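Trehalose-6-phosphate phosphatase (Cryptococcus neoformans, PDB 5DX9) is a phosphatase of the haloacid dehalogenase (HAD) superfamily, modelled here with a magnesium ion and bound sugar. Local coordinates at residues A52-D57 against S300-I305; V176-L181 against G211-D216. All blocks are in the same frame, centred on the assembly; numbering follows the deposited sequence.

Contact 1: A52-D57 against S300-I305; sequences AALCKD and SLLEEI
Leu-302 packs its two methyl groups against Ala-53 and Leu-54, joining helix 45-56 to helix 291-306 on one side of the Rossmann-like core of a HAD-type phosphatase. The contact illustrates how little two short helix segments need share: two apolar touches, no hydrogen bond between the segments, and 126 Å² of surface buried in all. The CB of Ala-53 points at the other helix and meets CD1 of Leu-302 at 4.0 Å, with CD2 of the same leucine equally near, so that the fork of the leucine sits over a single methyl. At Leu-54 the approach is different. Its CB does not aim at helix 291-306, but its CD2 comes up to the CD2 methyl of Leu-302, and the two leucine side chains cross at about a right angle. In Leu-302, CG stands anti to the carbonyl carbon (chi1 -75°), which directs the branch at the other helix, and the second torsion turns the fork so that both methyls face CB of Ala-53. The backbones stay well separated, with 7.8 Å between CA of Ala-53 and CA of Leu-302.

Both helices have further supports. Leu-54 also rests on Leu-23 and Phe-25 of the central strand 21-25, while Leu-301, next to the contact leucine, packs on Phe-11, Thr-12 and Tyr-15 of helix 8-17. Farther along the segment, Asp-57 forms a salt bridge with Arg-21 and accepts a hydrogen bond from the backbone N of Lys-59. Between the two leucines themselves, the closest approach is CD2 of Leu-54 to CD2 of Leu-302, 3.8 Å.

Contact 2: V176-L181 against G211-D216; sequences VGKKNL and GDDKTD. With MG (magnesium ion), chain C; GLC (alpha-D-glucopyranose), chain B.
With CG anti to its own carbonyl carbon (chi1 -58°) and the chain extended beyond it, Lys-178 reaches from a beta turn to Asp-212, whose CG lies between its backbone N and carbonyl carbon. These torsions bring NZ of Lys-178 to 2.7 Å from OD2 of Asp-212, a salt bridge that enters on the anti side of the carboxylate, 28° out of its plane. OD1 of Asp-212 binds the magnesium ion at 2.2 Å, so one carboxylate is shared between a metal and an ammonium group, and the lysine probably helps to fix its rotation. Asn-26 and Asp-28 also bind the ion, as do two waters.

Beside this bridge, the Lys-178 and Asp-213 side chains slide past each other in opposite directions, CG of Lys-178 3.9 Å from OD2 of Asp-213. That OD2 accepts a hydrogen bond from a water which in turn accepts one from the backbone N of Lys-178, so water also joins the segments here; a second water donates to Val-176 O and, weakly, to Asp-213 OD1. Within the loop, OD1 of Asp-216 accepts a nearly straight hydrogen bond (165°) from the backbone N of Asp-213 at 2.8 Å, and its other oxygen forms a salt bridge with Lys-190.

The type II turn from Gly-177 to Asn-180 turns Lys-178 O and Asn-180 ND2 to the alpha-D-glucopyranose. The carbonyl accepts from both O2 and O3 of the sugar, while ND2 of Asn-180 donates to O2 of the glucopyranose at 2.6 Å. A cap-domain hairpin thus meets both the sugar and Gly-Asp-Asp-Lys-Thr-Asp (211-216), the GDDxxD form of HAD motif IV, which supplies acidic residues to the magnesium site.

From the N terminus, the chain lays down central strand 21-25 and then helix 45-56, whose end supplies the first half of contact 1. It runs on through the core sheet into the four-stranded antiparallel cap, where hairpin 172-185 gives the first half of contact 2, and returns to the core at strand 206-211 to close that short loop of about 30 residues. Helix 291-306 closes the much longer loop of contact 1, inside which contact 2 is nested. Their centres lie about 29 Å apart and the nearest atoms about 13 Å, so the contacts do not touch: contact 2 ties cap to core at the metal site, whereas contact 1 joins two peripheral helices of the core.

Contact 1: A52-D57 against S300-I305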
ATOM      1  N   ALA A  52      12.449  -6.928 -10.163  1.00 52.82           N
ATOM      2  CA  ALA A  52      13.650  -6.357 -10.761  1.00 55.68           C
ATOM      3  C   ALA A  52      13.437  -6.076 -12.244  1.00 53.25           C
ATOM      4  O   ALA A  52      13.683  -4.965 -12.715  1.00 56.24           O
ATOM      5  CB  ALA A  52      14.833  -7.285 -10.561  1.00 54.96           C
ATOM      6  N   ALA A  53      12.974  -7.089 -12.971  1.00 53.90           N
ATOM      7  CA  ALA A  53      12.704  -6.960 -14.400  1.00 52.79           C
ATOM      8  C   ALA A  53      11.701  -5.847 -14.681  1.00 55.32           C
ATOM      9  O   ALA A  53      11.837  -5.113 -15.660  1.00 56.98           O
ATOM     10  CB  ALA A  53      12.200  -8.278 -14.962  1.00 52.88           C
ATOM     11  N   LEU A  54      10.697  -5.727 -13.817  1.00 54.48           N
ATOM     12  CA  LEU A  54       9.684  -4.689 -13.956  1.00 51.69           C
ATOM     13  C   LEU A  54      10.299  -3.305 -13.793  1.00 52.89           C
ATOM     14  O   LEU A  54       9.901  -2.358 -14.468  1.00 53.97           O
ATOM     15  CB  LEU A  54       8.562  -4.883 -12.932  1.00 54.34           C
ATOM     16  CG  LEU A  54       7.710  -6.150 -13.025  1.00 51.59           C
ATOM     17  CD1 LEU A  54       6.586  -6.101 -12.000  1.00 47.62           C
ATOM     18  CD2 LEU A  54       7.153  -6.321 -14.428  1.00 47.87           C
ATOM     19  N   CYS A  55      11.265  -3.194 -12.889  1.00 56.69           N
ATOM     20  CA  CYS A  55      11.961  -1.933 -12.663  1.00 57.85           C
ATOM     21  C   CYS A  55      12.923  -1.623 -13.809  1.00 58.30           C
ATOM     22  O   CYS A  55      13.146  -0.461 -14.147  1.00 57.96           O
ATOM     23  CB  CYS A  55      12.716  -1.967 -11.333  1.00 58.36           C
ATOM     24  SG  CYS A  55      11.651  -2.022  -9.872  1.00 58.21           S
ATOM     25  N   LYS A  56      13.484  -2.674 -14.401  1.00 57.63           N
ATOM     26  CA  LYS A  56      14.409  -2.546 -15.524  1.00 59.86           C
ATOM     27  C   LYS A  56      13.770  -1.835 -16.716  1.00 58.57           C
ATOM     28  O   LYS A  56      14.455  -1.172 -17.495  1.00 60.40           O
ATOM     29  CB  LYS A  56      14.914  -3.929 -15.946  1.00 62.02           C
ATOM     30  CG  LYS A  56      15.712  -3.953 -17.244  1.00 68.25           C
ATOM     31  CD  LYS A  56      17.190  -3.661 -17.014  1.00 71.57           C
ATOM     32  CE  LYS A  56      17.974  -3.701 -18.326  1.00 74.01           C
ATOM     33  NZ  LYS A  56      17.901  -5.034 -19.000  1.00 71.34           N
ATOM     34  N   ASP A  57      12.455  -1.974 -16.853  1.00 57.52           N
ATOM     35  CA  ASP A  57      11.725  -1.320 -17.934  1.00 54.36           C
ATOM     36  C   ASP A  57      11.486   0.152 -17.614  1.00 57.94           C
ATOM     37  O   ASP A  57      10.850   0.484 -16.615  1.00 58.97           O
ATOM     38  CB  ASP A  57      10.392  -2.031 -18.189  1.00 55.24           C
ATOM     39  CG  ASP A  57       9.672  -1.515 -19.427  1.00 55.75           C
ATOM     40  OD1 ASP A  57      10.050  -0.449 -19.960  1.00 55.20           O
ATOM     41  OD2 ASP A  57       8.710  -2.179 -19.865  1.00 55.64           O
ATOM     42  N   SER A 300       4.694 -15.007 -15.802  1.00 48.50           N
ATOM     43  CA  SER A 300       4.178 -15.466 -17.085  1.00 52.33           C
ATOM     44  C   SER A 300       4.163 -14.308 -18.067  1.00 52.51           C
ATOM     45  O   SER A 300       4.523 -14.461 -19.233  1.00 55.85           O
ATOM     46  CB  SER A 300       2.777 -16.057 -16.934  1.00 48.83           C
ATOM     47  OG  SER A 300       2.790 -17.167 -16.056  1.00 54.76           O
ATOM     48  N   LEU A 301       3.753 -13.143 -17.574  1.00 49.38           N
ATOM     49  CA  LEU A 301       3.718 -11.930 -18.376  1.00 49.39           C
ATOM     50  C   LEU A 301       5.113 -11.571 -18.879  1.00 56.00           C
ATOM     51  O   LEU A 301       5.303 -11.285 -20.063  1.00 55.73           O
ATOM     52  CB  LEU A 301       3.131 -10.772 -17.565  1.00 49.75           C
ATOM     53  CG  LEU A 301       3.116  -9.391 -18.221  1.00 50.67           C
ATOM     54  CD1 LEU A 301       2.512  -9.482 -19.606  1.00 56.77           C
ATOM     55  CD2 LEU A 301       2.343  -8.391 -17.372  1.00 48.29           C
ATOM     56  N   LEU A 302       6.083 -11.595 -17.972  1.00 53.73           N
ATOM     57  CA  LEU A 302       7.462 -11.256 -18.307  1.00 55.46           C
ATOM     58  C   LEU A 302       8.042 -12.188 -19.366  1.00 56.44           C
ATOM     59  O   LEU A 302       8.661 -11.732 -20.327  1.00 57.06           O
ATOM     60  CB  LEU A 302       8.331 -11.278 -17.049  1.00 53.21           C
ATOM     61  CG  LEU A 302       8.128 -10.065 -16.139  1.00 51.02           C
ATOM     62  CD1 LEU A 302       8.792 -10.282 -14.791  1.00 47.94           C
ATOM     63  CD2 LEU A 302       8.659  -8.810 -16.814  1.00 50.20           C
ATOM     64  N   GLU A 303       7.843 -13.490 -19.184  1.00 54.04           N
ATOM     65  CA  GLU A 303       8.297 -14.469 -20.163  1.00 59.64           C
ATOM     66  C   GLU A 303       7.731 -14.185 -21.554  1.00 60.30           C
ATOM     67  O   GLU A 303       8.446 -14.270 -22.553  1.00 63.23           O
ATOM     68  CB  GLU A 303       7.913 -15.882 -19.732  1.00 56.98           C
ATOM     69  CG  GLU A 303       7.674 -16.810 -20.904  1.00 63.24           C
ATOM     70  CD  GLU A 303       8.316 -18.170 -20.720  1.00 68.53           C
ATOM     71  OE1 GLU A 303       8.848 -18.434 -19.619  1.00 71.70           O
ATOM     72  OE2 GLU A 303       8.290 -18.970 -21.681  1.00 66.20           O
ATOM     73  N   GLU A 304       6.447 -13.845 -21.611  1.00 60.44           N
ATOM     74  CA  GLU A 304       5.797 -13.550 -22.883  1.00 58.45           C
ATOM     75  C   GLU A 304       6.402 -12.323 -23.551  1.00 63.00           C
ATOM     76  O   GLU A 304       6.434 -12.235 -24.776  1.00 64.39           O
ATOM     77  CB  GLU A 304       4.296 -13.343 -22.694  1.00 53.54           C
ATOM     78  CG  GLU A 304       3.590 -12.899 -23.966  1.00 56.17           C
ATOM     79  CD  GLU A 304       2.083 -12.954 -23.853  1.00 55.90           C
ATOM     80  OE1 GLU A 304       1.400 -12.353 -24.712  1.00 54.96           O
ATOM     81  OE2 GLU A 304       1.582 -13.603 -22.909  1.00 50.18           O
ATOM     82  N   ILE A 305       6.867 -11.375 -22.745  1.00 62.48           N
ATOM     83  CA  ILE A 305       7.528 -10.184 -23.271  1.00 63.91           C
ATOM     84  C   ILE A 305       8.845 -10.546 -23.951  1.00 66.13           C
ATOM     85  O   ILE A 305       9.227  -9.927 -24.946  1.00 69.02           O
ATOM     86  CB  ILE A 305       7.803  -9.147 -22.165  1.00 65.15           C
ATOM     87  CG1 ILE A 305       6.491  -8.584 -21.617  1.00 60.85           C
ATOM     88  CG2 ILE A 305       8.670  -8.014 -22.702  1.00 66.03           C
ATOM     89  CD1 ILE A 305       5.814  -7.610 -22.548  1.00 62.36           C
TER

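Contact 2: V176-L181 against G211-D216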
ATOM      1  N   VAL A 176      -7.139  -2.690  12.520  1.00 41.98           N
ATOM      2  CA  VAL A 176      -7.226  -4.100  12.875  1.00 46.75           C
ATOM      3  C   VAL A 176      -6.654  -4.945  11.742  1.00 48.52           C
ATOM      4  O   VAL A 176      -7.325  -5.209  10.741  1.00 49.92           O
ATOM      5  CB  VAL A 176      -8.673  -4.531  13.171  1.00 47.82           C
ATOM      6  CG1 VAL A 176      -8.741  -6.035  13.400  1.00 48.30           C
ATOM      7  CG2 VAL A 176      -9.210  -3.779  14.377  1.00 48.47           C
ATOM      8  N   GLY A 177      -5.400  -5.351  11.900  1.00 44.21           N
ATOM      9  CA  GLY A 177      -4.704  -6.085  10.867  1.00 44.58           C
ATOM     10  C   GLY A 177      -4.826  -7.581  11.049  1.00 44.21           C
ATOM     11  O   GLY A 177      -5.625  -8.055  11.856  1.00 42.95           O
ATOM     12  N   LYS A 178      -4.033  -8.327  10.286  1.00 45.73           N
ATOM     13  CA  LYS A 178      -4.047  -9.781  10.363  1.00 46.84           C
ATOM     14  C   LYS A 178      -3.298 -10.242  11.602  1.00 45.25           C
ATOM     15  O   LYS A 178      -2.076 -10.312  11.616  1.00 44.58           O
ATOM     16  CB  LYS A 178      -3.445 -10.398   9.099  1.00 45.32           C
ATOM     17  CG  LYS A 178      -4.165  -9.984   7.827  1.00 48.73           C
ATOM     18  CD  LYS A 178      -3.842 -10.895   6.654  1.00 48.86           C
ATOM     19  CE  LYS A 178      -4.776 -10.609   5.477  1.00 50.66           C
ATOM     20  NZ  LYS A 178      -4.380 -11.349   4.240  1.00 52.95           N
ATOM     21  N   LYS A 179      -4.057 -10.547  12.647  1.00 47.01           N
ATOM     22  CA  LYS A 179      -3.494 -10.941  13.929  1.00 44.89           C
ATOM     23  C   LYS A 179      -2.610  -9.837  14.497  1.00 45.40           C
ATOM     24  O   LYS A 179      -1.561 -10.111  15.076  1.00 41.05           O
ATOM     25  CB  LYS A 179      -2.698 -12.238  13.794  1.00 43.19           C
ATOM     26  CG  LYS A 179      -3.523 -13.451  13.370  1.00 47.38           C
ATOM     27  CD  LYS A 179      -4.598 -13.786  14.396  1.00 48.48           C
ATOM     28  CE  LYS A 179      -5.514 -14.894  13.901  1.00 50.73           C
ATOM     29  NZ  LYS A 179      -6.740 -14.996  14.739  1.00 54.49           N
ATOM     30  N   ASN A 180      -3.024  -8.588  14.304  1.00 45.15           N
ATOM     31  CA  ASN A 180      -2.327  -7.466  14.916  1.00 44.09           C
ATOM     32  C   ASN A 180      -3.248  -6.278  15.149  1.00 44.90           C
ATOM     33  O   ASN A 180      -4.346  -6.208  14.593  1.00 45.10           O
ATOM     34  CB  ASN A 180      -1.116  -7.045  14.058  1.00 43.66           C
ATOM     35  CG  ASN A 180      -1.490  -6.168  12.852  1.00 40.42           C
ATOM     36  OD1 ASN A 180      -2.196  -5.167  12.975  1.00 41.53           O
ATOM     37  ND2 ASN A 180      -0.979  -6.533  11.685  1.00 40.77           N
ATOM     38  N   LEU A 181      -2.783  -5.346  15.974  1.00 44.05           N
ATOM     39  CA  LEU A 181      -3.356  -4.010  16.047  1.00 42.43           C
ATOM     40  C   LEU A 181      -2.288  -3.000  15.645  1.00 42.31           C
ATOM     41  O   LEU A 181      -1.121  -3.150  16.007  1.00 44.44           O
ATOM     42  CB  LEU A 181      -3.869  -3.695  17.450  1.00 45.44           C
ATOM     43  CG  LEU A 181      -5.190  -4.307  17.900  1.00 48.92           C
ATOM     44  CD1 LEU A 181      -5.581  -3.742  19.259  1.00 47.30           C
ATOM     45  CD2 LEU A 181      -6.281  -4.064  16.869  1.00 45.48           C
ATOM     46  N   GLY A 211      -3.182  -5.718  -3.216  1.00 40.04           N
ATOM     47  CA  GLY A 211      -3.124  -5.667  -1.764  1.00 41.08           C
ATOM     48  C   GLY A 211      -4.049  -6.700  -1.146  1.00 40.90           C
ATOM     49  O   GLY A 211      -5.042  -7.095  -1.756  1.00 39.53           O
ATOM     50  N   ASP A 212      -3.739  -7.132   0.071  1.00 41.05           N
ATOM     51  CA  ASP A 212      -4.478  -8.227   0.690  1.00 40.77           C
ATOM     52  C   ASP A 212      -5.290  -7.811   1.914  1.00 41.49           C
ATOM     53  O   ASP A 212      -6.155  -8.558   2.368  1.00 42.29           O
ATOM     54  CB  ASP A 212      -3.511  -9.335   1.091  1.00 41.08           C
ATOM     55  CG  ASP A 212      -2.610  -8.920   2.233  1.00 43.97           C
ATOM     56  OD1 ASP A 212      -2.053  -7.800   2.174  1.00 42.02           O
ATOM     57  OD2 ASP A 212      -2.480  -9.700   3.199  1.00 44.56           O
ATOM     58  N   ASP A 213      -5.012  -6.630   2.453  1.00 41.45           N
ATOM     59  CA  ASP A 213      -5.599  -6.238   3.733  1.00 44.00           C
ATOM     60  C   ASP A 213      -6.638  -5.137   3.569  1.00 43.59           C
ATOM     61  O   ASP A 213      -6.789  -4.571   2.487  1.00 40.07           O
ATOM     62  CB  ASP A 213      -4.500  -5.779   4.696  1.00 44.34           C
ATOM     63  CG  ASP A 213      -4.852  -6.041   6.147  1.00 52.90           C
ATOM     64  OD1 ASP A 213      -6.059  -6.070   6.475  1.00 54.35           O
ATOM     65  OD2 ASP A 213      -3.920  -6.223   6.960  1.00 57.20           O
ATOM     66  N   LYS A 214      -7.346  -4.826   4.652  1.00 40.37           N
ATOM     67  CA  LYS A 214      -8.347  -3.762   4.630  1.00 44.03           C
ATOM     68  C   LYS A 214      -7.730  -2.388   4.352  1.00 46.00           C
ATOM     69  O   LYS A 214      -8.367  -1.518   3.746  1.00 42.54           O
ATOM     70  CB  LYS A 214      -9.115  -3.723   5.953  1.00 45.36           C
ATOM     71  CG  LYS A 214     -10.082  -2.554   6.055  1.00 54.45           C
ATOM     72  CD  LYS A 214     -10.857  -2.557   7.367  1.00 65.21           C
ATOM     73  CE  LYS A 214     -11.760  -1.332   7.474  1.00 66.62           C
ATOM     74  NZ  LYS A 214     -12.583  -1.346   8.716  1.00 71.57           N
ATOM     75  N   THR A 215      -6.493  -2.197   4.802  1.00 42.83           N
ATOM     76  CA  THR A 215      -5.790  -0.936   4.597  1.00 43.65           C
ATOM     77  C   THR A 215      -5.529  -0.699   3.109  1.00 43.58           C
ATOM     78  O   THR A 215      -5.324   0.433   2.673  1.00 41.49           O
ATOM     79  CB  THR A 215      -4.449  -0.907   5.359  1.00 42.71           C
ATOM     80  OG1 THR A 215      -3.589  -1.932   4.851  1.00 42.48           O
ATOM     81  CG2 THR A 215      -4.674  -1.132   6.850  1.00 44.81           C
ATOM     82  N   ASP A 216      -5.544  -1.778   2.335  1.00 42.30           N
ATOM     83  CA  ASP A 216      -5.265  -1.701   0.907  1.00 41.19           C
ATOM     84  C   ASP A 216      -6.490  -1.269   0.127  1.00 40.85           C
ATOM     85  O   ASP A 216      -6.390  -0.900  -1.045  1.00 41.01           O
ATOM     86  CB  ASP A 216      -4.753  -3.045   0.394  1.00 39.13           C
ATOM     87  CG  ASP A 216      -3.439  -3.432   1.025  1.00 39.30           C
ATOM     88  OD1 ASP A 216      -3.314  -4.582   1.497  1.00 40.54           O
ATOM     89  OD2 ASP A 216      -2.530  -2.577   1.055  1.00 40.44           O
TER
HETATM   90 MG    MG C 401      -0.401  -6.594   3.103  1.00 46.55          MG
HETATM   91  C1  GLC B   1       1.985  -8.712   9.012  1.00 44.31           C
HETATM   92  C2  GLC B   1       1.079  -9.517   9.945  1.00 43.93           C
HETATM   93  C3  GLC B   1       1.900 -10.390  10.884  1.00 44.26           C
HETATM   94  C4  GLC B   1       2.903 -11.242  10.118  1.00 44.56           C
HETATM   95  C5  GLC B   1       3.747 -10.375   9.187  1.00 43.01           C
HETATM   96  C6  GLC B   1       4.631 -11.215   8.266  1.00 44.02           C
HETATM   97  O2  GLC B   1       0.241  -8.613  10.692  1.00 46.28           O
HETATM   98  O3  GLC B   1       1.024 -11.247  11.625  1.00 47.35           O
HETATM   99  O4  GLC B   1       3.722 -11.938  11.071  1.00 50.19           O
HETATM  100  O5  GLC B   1       2.920  -9.568   8.354  1.00 44.36           O
HETATM  101  O6  GLC B   1       3.845 -12.214   7.603  1.00 42.54           O
HETATM  102  O   HOH W   1      -6.430  -3.651   8.363  1.00 50.39           O
HETATM  103  O   HOH W   2      -1.963  -6.917   8.507  1.00 48.50           O
HETATM  104  O   HOH W   3      -1.511  -4.873   3.236  1.00 40.48           O
HETATM  105  O   HOH W   4      -1.151  -7.862   4.592  1.00 40.99           O